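Local coordinates for cyclic nucleotide-binding protein (Ruegeria pomeroyi DSS-3, PDB 3H3Z) that probably acts as a DNA-binding transcription regulator of the Crp type, pairing a cyclic nucleotide-binding domain with a helix-turn-helix domain, at residues S19-H24 with I127-T132; W60-R65 with E100-C105. One frame throughout, in Å; residues are numbered along the deposited sequence.

Contact 1 (S19-H24 with I127-T132); sequences SLPEQH and ISILAT
Ile-129 on helix 123-145 meets three consecutive residues of the 19-24 loop, each with a different atom. Its CD1 lies 3.5 Å from CD2 of Leu-20, and the two side chains lie alongside each other with their ends in the same direction. The ring of Pro-21 crosses the same isoleucine obliquely, with CD 3.7 Å from Ile-129 CG1. The other branch, CG2, stands anti to the backbone N and comes within 3.5 Å of the carbonyl O of Ser-19. That leaves CG1, beside the backbone N at a chi1 of -65°, to carry CD1 out to Leu-20. Cutting Ile-129 back to an alanine would probably leave Leu-20 CD2 and the Pro-21 ring without their apolar partner and open a gap between loop and helix.

In proteins of the Crp family a long helix following the beta-roll forms the dimer interface, and helix 123-145 fits that role: Ile-129 also packs on Leu-130 of the second subunit. The loop, which links helices 15-18 and 25-29, thus lies against a helix that also meets the partner chain.

One turn along, Thr-132 brings CG2 to 3.9 Å from CA of Ser-19. Its OG1, the other branch at CB, donates to a water at 2.8 Å. The same water gives its own hydrogens to Ser-19 O and Ser-128 O, so it joins loop and helix where no direct hydrogen bond does. Arg-91 of the second subunit also bonds to Thr-132 OG1, while Ser-19 OG turns back to Leu-15 O. At the other edge of the contact Pro-21 CG touches Ser-128 OG at 3.6 Å.

Contact 2 (W60-R65 with E100-C105); sequences WVKLFR and EAVTPC
Lys-62 and Glu-100 form an antiparallel hydrogen-bonded pair with both backbone links made: Lys-62 N gives to Glu-100 O at 2.9 Å, and Glu-100 N gives to Lys-62 O at 3.0 Å. Above the backbone the two side chains lie alongside each other, extended beyond CG, and NZ of Lys-62 makes a long salt bridge of 3.6 Å to Glu-100 OE2. The ammonium has a second carboxylate, Glu-72 on strand 72-79. Beside Glu-100, the Phe-64 ring turns its edge to CB, its plane 76° from the carboxylate.

Next comes Val-61 with Ala-101, a non-hydrogen-bonded pair; here Val-61 CA makes a CH...O contact to Glu-100 O. Beyond it the 100-105 segment leaves the strand, yet Trp-60 still meets it with both backbone polar groups. Its O accepts Val-102 N at 2.8 Å, the donor tilted 30° from the carbonyl plane, and a weak bond from Thr-103 N. Its N gives to Thr-103 OG1 at 3.1 Å, and that hydroxyl spends its own proton on Pro-104 O at 2.7 Å, so the threonine both accepts and donates. With OG1 between backbone N and carbonyl carbon (chi1 75°), Thr-103 can direct CG2 to Trp-60 CD1. The indole NE1 is satisfied by Thr-174 O.

Val-102 CG2 packs across the Lys-62 chain. Paired strands 60-66 and 98-101, with the chain passing from 98-101 through the 102-104 loop to strand 105-111 of the other sheet, belong to the beta-roll of the cyclic nucleotide-binding domain.

Contact 2 is nested in sequence within the long loop that contact 1 closes, since both 60-65 and 100-105 fall between the 19-24 loop and helix 123-145 in the sequence. In space they are well apart, on opposite sides of the chain's centre: their centres are 29 Å from each other and the nearest atoms about 17 Å. Contact 1 faces the second subunit through the long helix, whereas no other chain of the assembly touches contact 2. Contact 2 looks instead to the C-terminal part of its own chain, which carries the Crp-like helix-turn-helix: there Trp-60 meets Phe-159 and Leu-163 of helix 152-164.

Contact 1 (S19-H24 with I127-T132)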
ATOM      1  N   SER B  19       3.663 -10.291  -8.232  1.00 65.45           N
ATOM      2  CA  SER B  19       4.780  -9.402  -8.517  1.00 65.35           C
ATOM      3  C   SER B  19       5.827  -9.934  -9.512  1.00 66.13           C
ATOM      4  O   SER B  19       6.715  -9.189  -9.950  1.00 65.45           O
ATOM      5  CB  SER B  19       5.456  -9.113  -7.188  1.00 68.13           C
ATOM      6  OG  SER B  19       4.463  -8.679  -6.245  1.00 70.63           O
ATOM      7  N   LEU B  20       5.738 -11.204  -9.885  1.00 65.73           N
ATOM      8  CA  LEU B  20       6.753 -11.778 -10.744  1.00 67.51           C
ATOM      9  C   LEU B  20       6.488 -11.596 -12.225  1.00 69.28           C
ATOM     10  O   LEU B  20       5.320 -11.412 -12.640  1.00 68.31           O
ATOM     11  CB  LEU B  20       6.853 -13.284 -10.505  1.00 69.37           C
ATOM     12  CG  LEU B  20       7.479 -13.755  -9.227  1.00 74.45           C
ATOM     13  CD1 LEU B  20       7.246 -15.268  -9.108  1.00 76.25           C
ATOM     14  CD2 LEU B  20       8.945 -13.407  -9.221  1.00 81.56           C
ATOM     15  N   PRO B  21       7.574 -11.683 -13.031  1.00 72.78           N
ATOM     16  CA  PRO B  21       7.339 -11.664 -14.453  1.00 73.86           C
ATOM     17  C   PRO B  21       6.612 -12.963 -14.773  1.00 72.30           C
ATOM     18  O   PRO B  21       7.129 -14.044 -14.445  1.00 70.25           O
ATOM     19  CB  PRO B  21       8.747 -11.647 -15.084  1.00 75.10           C
ATOM     20  CG  PRO B  21       9.753 -11.569 -13.949  1.00 73.90           C
ATOM     21  CD  PRO B  21       9.012 -11.853 -12.688  1.00 74.68           C
ATOM     22  N   GLU B  22       5.425 -12.826 -15.378  1.00 73.78           N
ATOM     23  CA  GLU B  22       4.567 -13.949 -15.824  1.00 76.88           C
ATOM     24  C   GLU B  22       5.299 -15.094 -16.509  1.00 74.10           C
ATOM     25  O   GLU B  22       4.947 -16.258 -16.329  1.00 77.35           O
ATOM     26  CB  GLU B  22       3.485 -13.438 -16.775  1.00 76.77           C
ATOM     27  CG  GLU B  22       3.989 -12.661 -17.996  1.00 84.07           C
ATOM     28  CD  GLU B  22       2.829 -12.247 -18.952  1.00 85.90           C
ATOM     29  OE1 GLU B  22       1.636 -12.367 -18.538  1.00 92.17           O
ATOM     30  OE2 GLU B  22       3.120 -11.808 -20.105  1.00 93.15           O
ATOM     31  N   GLN B  23       6.333 -14.776 -17.261  1.00 72.55           N
ATOM     32  CA  GLN B  23       7.072 -15.791 -17.960  1.00 75.15           C
ATOM     33  C   GLN B  23       8.040 -16.572 -17.092  1.00 75.06           C
ATOM     34  O   GLN B  23       8.766 -17.387 -17.623  1.00 78.78           O
ATOM     35  CB  GLN B  23       7.843 -15.172 -19.158  1.00 78.10           C
ATOM     36  CG  GLN B  23       9.041 -14.249 -18.852  1.00 80.51           C
ATOM     37  CD  GLN B  23       8.702 -12.749 -18.701  1.00 91.47           C
ATOM     38  OE1 GLN B  23       7.565 -12.325 -18.356  1.00 86.18           O
ATOM     39  NE2 GLN B  23       9.729 -11.931 -18.941  1.00 92.53           N
ATOM     40  N   HIS B  24       8.154 -16.280 -15.804  1.00 75.48           N
ATOM     41  CA  HIS B  24       9.044 -17.088 -14.933  1.00 75.78           C
ATOM     42  C   HIS B  24       8.297 -17.851 -13.838  1.00 71.57           C
ATOM     43  O   HIS B  24       8.835 -18.816 -13.309  1.00 74.80           O
ATOM     44  CB  HIS B  24      10.121 -16.236 -14.262  1.00 80.43           C
ATOM     45  CG  HIS B  24      11.134 -15.657 -15.202  1.00 81.47           C
ATOM     46  ND1 HIS B  24      11.044 -14.368 -15.689  1.00 80.76           N
ATOM     47  CD2 HIS B  24      12.294 -16.165 -15.683  1.00 87.97           C
ATOM     48  CE1 HIS B  24      12.090 -14.120 -16.458  1.00 90.42           C
ATOM     49  NE2 HIS B  24      12.865 -15.193 -16.473  1.00 90.32           N
ATOM     50  N   ILE B 127      14.999  -6.332 -11.362  1.00 54.68           N
ATOM     51  CA  ILE B 127      14.622  -5.017 -11.896  1.00 55.94           C
ATOM     52  C   ILE B 127      13.130  -5.023 -12.350  1.00 54.42           C
ATOM     53  O   ILE B 127      12.380  -4.152 -12.028  1.00 54.18           O
ATOM     54  CB  ILE B 127      15.500  -4.581 -13.060  1.00 58.65           C
ATOM     55  CG1 ILE B 127      16.912  -4.249 -12.555  1.00 66.03           C
ATOM     56  CG2 ILE B 127      14.941  -3.325 -13.749  1.00 55.15           C
ATOM     57  CD1 ILE B 127      17.889  -3.921 -13.657  1.00 59.48           C
ATOM     58  N   SER B 128      12.717  -6.051 -13.060  1.00 54.85           N
ATOM     59  CA  SER B 128      11.333  -6.227 -13.450  1.00 54.83           C
ATOM     60  C   SER B 128      10.327  -6.392 -12.268  1.00 55.38           C
ATOM     61  O   SER B 128       9.175  -5.906 -12.294  1.00 56.41           O
ATOM     62  CB  SER B 128      11.259  -7.455 -14.368  1.00 52.15           C
ATOM     63  OG  SER B 128       9.943  -7.999 -14.348  1.00 67.16           O
ATOM     64  N   ILE B 129      10.750  -7.111 -11.243  1.00 54.86           N
ATOM     65  CA  ILE B 129       9.887  -7.367 -10.085  1.00 53.23           C
ATOM     66  C   ILE B 129       9.726  -6.093  -9.290  1.00 52.09           C
ATOM     67  O   ILE B 129       8.653  -5.784  -8.823  1.00 52.83           O
ATOM     68  CB  ILE B 129      10.436  -8.499  -9.199  1.00 50.83           C
ATOM     69  CG1 ILE B 129      10.432  -9.843  -9.960  1.00 58.74           C
ATOM     70  CG2 ILE B 129       9.600  -8.634  -7.959  1.00 55.12           C
ATOM     71  CD1 ILE B 129      11.377 -10.941  -9.385  1.00 50.10           C
ATOM     72  N   LEU B 130      10.811  -5.345  -9.182  1.00 53.46           N
ATOM     73  CA  LEU B 130      10.862  -4.100  -8.423  1.00 53.73           C
ATOM     74  C   LEU B 130      10.010  -2.999  -9.077  1.00 53.30           C
ATOM     75  O   LEU B 130       9.397  -2.154  -8.382  1.00 53.35           O
ATOM     76  CB  LEU B 130      12.320  -3.691  -8.270  1.00 54.53           C
ATOM     77  CG  LEU B 130      12.735  -2.516  -7.396  1.00 65.05           C
ATOM     78  CD1 LEU B 130      12.112  -2.580  -5.950  1.00 58.23           C
ATOM     79  CD2 LEU B 130      14.294  -2.423  -7.385  1.00 54.65           C
ATOM     80  N   ALA B 131       9.954  -3.008 -10.400  1.00 52.77           N
ATOM     81  CA  ALA B 131       9.120  -2.072 -11.134  1.00 53.45           C
ATOM     82  C   ALA B 131       7.668  -2.324 -10.717  1.00 53.36           C
ATOM     83  O   ALA B 131       6.918  -1.405 -10.448  1.00 54.56           O
ATOM     84  CB  ALA B 131       9.307  -2.236 -12.657  1.00 51.21           C
ATOM     85  N   THR B 132       7.294  -3.590 -10.614  1.00 53.66           N
ATOM     86  CA  THR B 132       5.931  -3.972 -10.269  1.00 50.51           C
ATOM     87  C   THR B 132       5.604  -3.674  -8.819  1.00 52.38           C
ATOM     88  O   THR B 132       4.512  -3.192  -8.495  1.00 53.96           O
ATOM     89  CB  THR B 132       5.759  -5.441 -10.582  1.00 51.80           C
ATOM     90  OG1 THR B 132       6.095  -5.609 -11.955  1.00 46.90           O
ATOM     91  CG2 THR B 132       4.298  -5.996 -10.308  1.00 46.69           C
TER
HETATM   92  O   HOH W   1       7.259  -8.127 -12.494  1.00 62.39           O

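Contact 2 (W60-R65 with E100-C105)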
ATOM      1  N   TRP B  60      -5.781 -20.895   8.078  1.00 60.89           N
ATOM      2  CA  TRP B  60      -5.246 -19.700   8.718  1.00 60.47           C
ATOM      3  C   TRP B  60      -3.938 -19.940   9.477  1.00 59.80           C
ATOM      4  O   TRP B  60      -3.795 -20.930  10.176  1.00 62.07           O
ATOM      5  CB  TRP B  60      -6.267 -19.202   9.713  1.00 62.22           C
ATOM      6  CG  TRP B  60      -7.513 -18.797   9.049  1.00 62.75           C
ATOM      7  CD1 TRP B  60      -8.514 -19.604   8.629  1.00 65.96           C
ATOM      8  CD2 TRP B  60      -7.896 -17.468   8.720  1.00 57.82           C
ATOM      9  NE1 TRP B  60      -9.511 -18.860   8.071  1.00 62.18           N
ATOM     10  CE2 TRP B  60      -9.156 -17.544   8.109  1.00 60.17           C
ATOM     11  CE3 TRP B  60      -7.304 -16.220   8.906  1.00 62.59           C
ATOM     12  CZ2 TRP B  60      -9.834 -16.427   7.671  1.00 63.76           C
ATOM     13  CZ3 TRP B  60      -7.967 -15.102   8.459  1.00 67.80           C
ATOM     14  CH2 TRP B  60      -9.233 -15.213   7.861  1.00 66.29           C
ATOM     15  N   VAL B  61      -3.016 -19.001   9.363  1.00 57.06           N
ATOM     16  CA  VAL B  61      -1.727 -19.061   9.991  1.00 55.74           C
ATOM     17  C   VAL B  61      -1.558 -17.769  10.741  1.00 55.56           C
ATOM     18  O   VAL B  61      -1.813 -16.721  10.176  1.00 53.83           O
ATOM     19  CB  VAL B  61      -0.608 -19.208   8.913  1.00 57.27           C
ATOM     20  CG1 VAL B  61       0.803 -18.995   9.494  1.00 50.80           C
ATOM     21  CG2 VAL B  61      -0.738 -20.560   8.214  1.00 49.11           C
ATOM     22  N   LYS B  62      -1.150 -17.824  12.011  1.00 55.40           N
ATOM     23  CA  LYS B  62      -0.911 -16.586  12.740  1.00 58.35           C
ATOM     24  C   LYS B  62       0.573 -16.456  12.923  1.00 55.30           C
ATOM     25  O   LYS B  62       1.273 -17.461  12.990  1.00 50.47           O
ATOM     26  CB  LYS B  62      -1.596 -16.563  14.109  1.00 60.94           C
ATOM     27  CG  LYS B  62      -0.906 -17.384  15.181  1.00 63.13           C
ATOM     28  CD  LYS B  62      -1.773 -17.625  16.395  1.00 63.89           C
ATOM     29  CE  LYS B  62      -1.046 -18.574  17.370  1.00 70.60           C
ATOM     30  NZ  LYS B  62      -1.852 -19.024  18.528  1.00 61.82           N
ATOM     31  N   LEU B  63       1.035 -15.207  12.956  1.00 54.88           N
ATOM     32  CA  LEU B  63       2.395 -14.900  13.227  1.00 54.57           C
ATOM     33  C   LEU B  63       2.340 -14.206  14.574  1.00 56.58           C
ATOM     34  O   LEU B  63       1.412 -13.413  14.790  1.00 58.08           O
ATOM     35  CB  LEU B  63       2.998 -13.970  12.181  1.00 56.29           C
ATOM     36  CG  LEU B  63       3.017 -14.404  10.698  1.00 56.99           C
ATOM     37  CD1 LEU B  63       3.925 -13.496   9.868  1.00 53.61           C
ATOM     38  CD2 LEU B  63       3.491 -15.781  10.579  1.00 57.11           C
ATOM     39  N   PHE B  64       3.304 -14.511  15.458  1.00 53.43           N
ATOM     40  CA  PHE B  64       3.393 -13.910  16.788  1.00 55.07           C
ATOM     41  C   PHE B  64       4.824 -13.759  17.362  1.00 56.34           C
ATOM     42  O   PHE B  64       5.770 -14.495  16.973  1.00 52.77           O
ATOM     43  CB  PHE B  64       2.537 -14.710  17.782  1.00 53.54           C
ATOM     44  CG  PHE B  64       3.020 -16.135  18.009  1.00 58.23           C
ATOM     45  CD1 PHE B  64       2.584 -17.178  17.196  1.00 55.74           C
ATOM     46  CD2 PHE B  64       3.903 -16.427  19.046  1.00 55.14           C
ATOM     47  CE1 PHE B  64       3.042 -18.451  17.385  1.00 60.64           C
ATOM     48  CE2 PHE B  64       4.355 -17.709  19.261  1.00 49.79           C
ATOM     49  CZ  PHE B  64       3.930 -18.729  18.430  1.00 59.01           C
ATOM     50  N   ARG B  65       4.956 -12.764  18.247  1.00 58.15           N
ATOM     51  CA  ARG B  65       6.160 -12.485  19.038  1.00 62.49           C
ATOM     52  C   ARG B  65       5.908 -12.708  20.529  1.00 63.39           C
ATOM     53  O   ARG B  65       4.792 -12.604  21.003  1.00 62.07           O
ATOM     54  CB  ARG B  65       6.651 -11.042  18.903  1.00 62.29           C
ATOM     55  CG  ARG B  65       7.805 -10.822  17.904  1.00 73.13           C
ATOM     56  CD  ARG B  65       8.484  -9.418  18.044  1.00 67.72           C
ATOM     57  N   GLU B 100       2.367 -20.261  13.287  1.00 58.02           N
ATOM     58  CA  GLU B 100       1.673 -21.464  13.682  1.00 61.15           C
ATOM     59  C   GLU B 100       0.308 -21.517  13.038  1.00 57.91           C
ATOM     60  O   GLU B 100      -0.324 -20.484  12.881  1.00 57.94           O
ATOM     61  CB  GLU B 100       1.569 -21.450  15.194  1.00 61.78           C
ATOM     62  CG  GLU B 100       0.735 -22.527  15.870  1.00 72.16           C
ATOM     63  CD  GLU B 100       0.734 -22.312  17.411  1.00 72.96           C
ATOM     64  OE1 GLU B 100       1.849 -22.203  18.002  1.00 83.12           O
ATOM     65  OE2 GLU B 100      -0.368 -22.230  18.005  1.00 81.83           O
ATOM     66  N   ALA B 101      -0.093 -22.732  12.658  1.00 55.31           N
ATOM     67  CA  ALA B 101      -1.377 -23.032  12.052  1.00 57.96           C
ATOM     68  C   ALA B 101      -2.521 -22.815  13.045  1.00 60.66           C
ATOM     69  O   ALA B 101      -2.597 -23.477  14.066  1.00 61.89           O
ATOM     70  CB  ALA B 101      -1.397 -24.479  11.557  1.00 54.08           C
ATOM     71  N   VAL B 102      -3.413 -21.888  12.753  1.00 62.29           N
ATOM     72  CA  VAL B 102      -4.544 -21.645  13.617  1.00 62.72           C
ATOM     73  C   VAL B 102      -5.644 -22.652  13.312  1.00 65.76           C
ATOM     74  O   VAL B 102      -6.440 -22.944  14.166  1.00 71.47           O
ATOM     75  CB  VAL B 102      -5.070 -20.241  13.440  1.00 62.16           C
ATOM     76  CG1 VAL B 102      -6.414 -20.127  14.089  1.00 61.40           C
ATOM     77  CG2 VAL B 102      -4.085 -19.296  14.044  1.00 54.02           C
ATOM     78  N   THR B 103      -5.683 -23.152  12.087  1.00 64.50           N
ATOM     79  CA  THR B 103      -6.628 -24.128  11.665  1.00 63.67           C
ATOM     80  C   THR B 103      -5.792 -25.127  10.915  1.00 64.67           C
ATOM     81  O   THR B 103      -4.641 -24.850  10.616  1.00 62.63           O
ATOM     82  CB  THR B 103      -7.630 -23.539  10.666  1.00 66.61           C
ATOM     83  OG1 THR B 103      -6.988 -23.391   9.378  1.00 68.37           O
ATOM     84  CG2 THR B 103      -8.165 -22.180  11.151  1.00 59.41           C
ATOM     85  N   PRO B 104      -6.345 -26.302  10.589  1.00 66.51           N
ATOM     86  CA  PRO B 104      -5.471 -27.094   9.723  1.00 67.75           C
ATOM     87  C   PRO B 104      -5.211 -26.304   8.439  1.00 67.96           C
ATOM     88  O   PRO B 104      -6.062 -25.491   8.027  1.00 69.51           O
ATOM     89  CB  PRO B 104      -6.271 -28.383   9.455  1.00 68.68           C
ATOM     90  CG  PRO B 104      -7.622 -28.184   9.990  1.00 64.33           C
ATOM     91  CD  PRO B 104      -7.605 -26.984  10.921  1.00 66.46           C
ATOM     92  N   CYS B 105      -4.033 -26.454   7.859  1.00 67.82           N
ATOM     93  CA  CYS B 105      -3.766 -25.753   6.601  1.00 69.77           C
ATOM     94  C   CYS B 105      -2.789 -26.368   5.637  1.00 67.79           C
ATOM     95  O   CYS B 105      -2.097 -27.339   5.952  1.00 66.69           O
ATOM     96  CB  CYS B 105      -3.352 -24.273   6.830  1.00 73.77           C
ATOM     97  SG  CYS B 105      -2.765 -23.643   8.319  1.00 85.43           S
TER